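Long-range contact in VgrG protein (Vibrio cholerae, PDB 4DTH), which binds ATP and magnesium through its actin cross-linking domain, a toxin module that probably uses them to join actin monomers covalently: residues A32-A37 and H149-G154. Numbering follows the deposited sequence.
Sequences AGLVVA and HVIAAG
Val35 and Ala152 face each other as an antiparallel hydrogen-bonded pair: Val35 N donates to Ala152 O at 2.8 Å, almost in line with the carbonyl, and Ala152 N returns a bond to Val35 O at 3.0 Å. Two residues along strand 34-37, and two back along strand 150-153, Ala37 and Val150 repeat the exchange, with Val150 N reaching Ala37 O in the carbonyl plane. Between these pairs Val36 meets Ile151, and a CA-H...O contact runs from Val36 CA to Val150 O (3.3 Å).

The side chains alternate across the two strands. On one face the CB of Ala37 rests on CG2 of Val150, 3.7 Å away. On the face of Val36 and Ile151, CG1 of Ile151, anti to the carbonyl carbon (chi1 -61°), carries CD1 over to Val36 CG2. Val36 CG2 also approaches the His149 ring obliquely. From the strand end, Leu34 CD2 reaches Ile151 CG2 at 3.9 Å. There regular pairing stops, for Gly154 N approaches Gly33 O from above the carbonyl plane (2.8 Å).

Farther out, Phe118 of helix 101-124 touches Leu34 and Ile151, and His121 helps cover the Val36-Ile151 face. Both His149 ring nitrogens are bonded, ND1 to Asn146 O and NE2 to Leu130 N. Strand 34-38 thus lies between strands 150-153 and 85-97 (Val36 bonding His87), an antiparallel beta-sheet arrangement within the actin cross-linking domain.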
ATOM      1  N   ALA A  32       7.732 -15.796   6.100  1.00 22.54           N
ATOM      2  CA  ALA A  32       8.861 -16.130   6.968  1.00 22.89           C
ATOM      3  C   ALA A  32       9.336 -17.528   6.605  1.00 25.27           C
ATOM      4  O   ALA A  32       8.530 -18.372   6.197  1.00 24.68           O
ATOM      5  CB  ALA A  32       8.446 -16.089   8.433  1.00 24.16           C
ATOM      6  N   GLY A  33      10.637 -17.753   6.740  1.00 21.38           N
ATOM      7  CA  GLY A  33      11.242 -19.059   6.517  1.00 20.56           C
ATOM      8  C   GLY A  33      12.089 -19.198   5.277  1.00 23.42           C
ATOM      9  O   GLY A  33      12.725 -20.239   5.094  1.00 22.14           O
ATOM     10  N   LEU A  34      12.068 -18.185   4.393  1.00 19.03           N
ATOM     11  CA  LEU A  34      12.837 -18.224   3.150  1.00 18.21           C
ATOM     12  C   LEU A  34      13.182 -16.833   2.659  1.00 21.13           C
ATOM     13  O   LEU A  34      12.675 -15.824   3.174  1.00 20.70           O
ATOM     14  CB  LEU A  34      12.087 -19.019   2.036  1.00 17.86           C
ATOM     15  CG  LEU A  34      10.703 -18.513   1.566  1.00 21.93           C
ATOM     16  CD1 LEU A  34      10.809 -17.294   0.671  1.00 21.79           C
ATOM     17  CD2 LEU A  34      10.019 -19.549   0.723  1.00 22.70           C
ATOM     18  N   VAL A  35      14.011 -16.796   1.613  1.00 17.75           N
ATOM     19  CA  VAL A  35      14.365 -15.586   0.888  1.00 18.13           C
ATOM     20  C   VAL A  35      14.347 -15.873  -0.617  1.00 20.06           C
ATOM     21  O   VAL A  35      14.401 -17.030  -1.034  1.00 20.14           O
ATOM     22  CB  VAL A  35      15.756 -15.044   1.319  1.00 22.15           C
ATOM     23  CG1 VAL A  35      15.728 -14.468   2.746  1.00 22.33           C
ATOM     24  CG2 VAL A  35      16.855 -16.107   1.148  1.00 22.15           C
ATOM     25  N   VAL A  36      14.301 -14.807  -1.419  1.00 17.69           N
ATOM     26  CA  VAL A  36      14.478 -14.854  -2.864  1.00 17.08           C
ATOM     27  C   VAL A  36      15.791 -14.107  -3.133  1.00 20.87           C
ATOM     28  O   VAL A  36      16.053 -13.074  -2.508  1.00 20.24           O
ATOM     29  CB  VAL A  36      13.294 -14.282  -3.704  1.00 20.46           C
ATOM     30  CG1 VAL A  36      13.036 -12.799  -3.413  1.00 20.00           C
ATOM     31  CG2 VAL A  36      13.517 -14.507  -5.208  1.00 20.47           C
ATOM     32  N   ALA A  37      16.621 -14.638  -4.022  1.00 19.25           N
ATOM     33  CA  ALA A  37      17.837 -13.936  -4.422  1.00 19.73           C
ATOM     34  C   ALA A  37      17.696 -13.651  -5.906  1.00 24.02           C
ATOM     35  O   ALA A  37      17.179 -14.485  -6.659  1.00 21.92           O
ATOM     36  CB  ALA A  37      19.068 -14.755  -4.132  1.00 20.62           C
ATOM     37  N   HIS A 149      16.137 -15.862 -10.750  1.00 21.49           N
ATOM     38  CA  HIS A 149      15.953 -15.843  -9.300  1.00 20.04           C
ATOM     39  C   HIS A 149      16.233 -17.219  -8.724  1.00 23.06           C
ATOM     40  O   HIS A 149      16.260 -18.207  -9.462  1.00 22.14           O
ATOM     41  CB  HIS A 149      14.513 -15.393  -8.910  1.00 19.56           C
ATOM     42  CG  HIS A 149      13.477 -16.478  -9.025  1.00 21.76           C
ATOM     43  ND1 HIS A 149      12.786 -16.696 -10.205  1.00 22.73           N
ATOM     44  CD2 HIS A 149      13.070 -17.392  -8.108  1.00 22.29           C
ATOM     45  CE1 HIS A 149      11.984 -17.722  -9.971  1.00 21.56           C
ATOM     46  NE2 HIS A 149      12.119 -18.174  -8.722  1.00 21.84           N
ATOM     47  N   VAL A 150      16.425 -17.284  -7.404  1.00 19.13           N
ATOM     48  CA  VAL A 150      16.526 -18.536  -6.656  1.00 18.48           C
ATOM     49  C   VAL A 150      15.744 -18.366  -5.360  1.00 21.44           C
ATOM     50  O   VAL A 150      15.646 -17.251  -4.834  1.00 20.73           O
ATOM     51  CB  VAL A 150      17.968 -19.077  -6.395  1.00 21.79           C
ATOM     52  CG1 VAL A 150      18.675 -19.455  -7.690  1.00 21.36           C
ATOM     53  CG2 VAL A 150      18.816 -18.114  -5.562  1.00 21.36           C
ATOM     54  N   ILE A 151      15.199 -19.468  -4.848  1.00 17.55           N
ATOM     55  CA  ILE A 151      14.491 -19.483  -3.566  1.00 17.11           C
ATOM     56  C   ILE A 151      15.374 -20.284  -2.619  1.00 20.78           C
ATOM     57  O   ILE A 151      15.782 -21.400  -2.963  1.00 19.21           O
ATOM     58  CB  ILE A 151      13.069 -20.116  -3.699  1.00 19.84           C
ATOM     59  CG1 ILE A 151      12.168 -19.323  -4.682  1.00 20.26           C
ATOM     60  CG2 ILE A 151      12.401 -20.299  -2.307  1.00 19.17           C
ATOM     61  CD1 ILE A 151      11.810 -17.848  -4.244  1.00 22.26           C
ATOM     62  N   ALA A 152      15.640 -19.743  -1.426  1.00 18.35           N
ATOM     63  CA  ALA A 152      16.475 -20.421  -0.439  1.00 18.27           C
ATOM     64  C   ALA A 152      15.903 -20.317   0.961  1.00 21.39           C
ATOM     65  O   ALA A 152      15.359 -19.280   1.335  1.00 19.27           O
ATOM     66  CB  ALA A 152      17.892 -19.881  -0.471  1.00 19.49           C
ATOM     67  N   ALA A 153      16.043 -21.395   1.737  1.00 19.49           N
ATOM     68  CA  ALA A 153      15.563 -21.485   3.116  1.00 19.38           C
ATOM     69  C   ALA A 153      16.257 -20.499   4.032  1.00 22.49           C
ATOM     70  O   ALA A 153      17.425 -20.160   3.815  1.00 21.90           O
ATOM     71  CB  ALA A 153      15.799 -22.885   3.637  1.00 20.32           C
ATOM     72  N   GLY A 154      15.530 -20.063   5.058  1.00 20.90           N
ATOM     73  CA  GLY A 154      16.046 -19.151   6.069  1.00 21.54           C
ATOM     74  C   GLY A 154      16.527 -17.850   5.471  1.00 25.34           C
ATOM     75  O   GLY A 154      15.794 -17.206   4.716  1.00 24.01           O
TER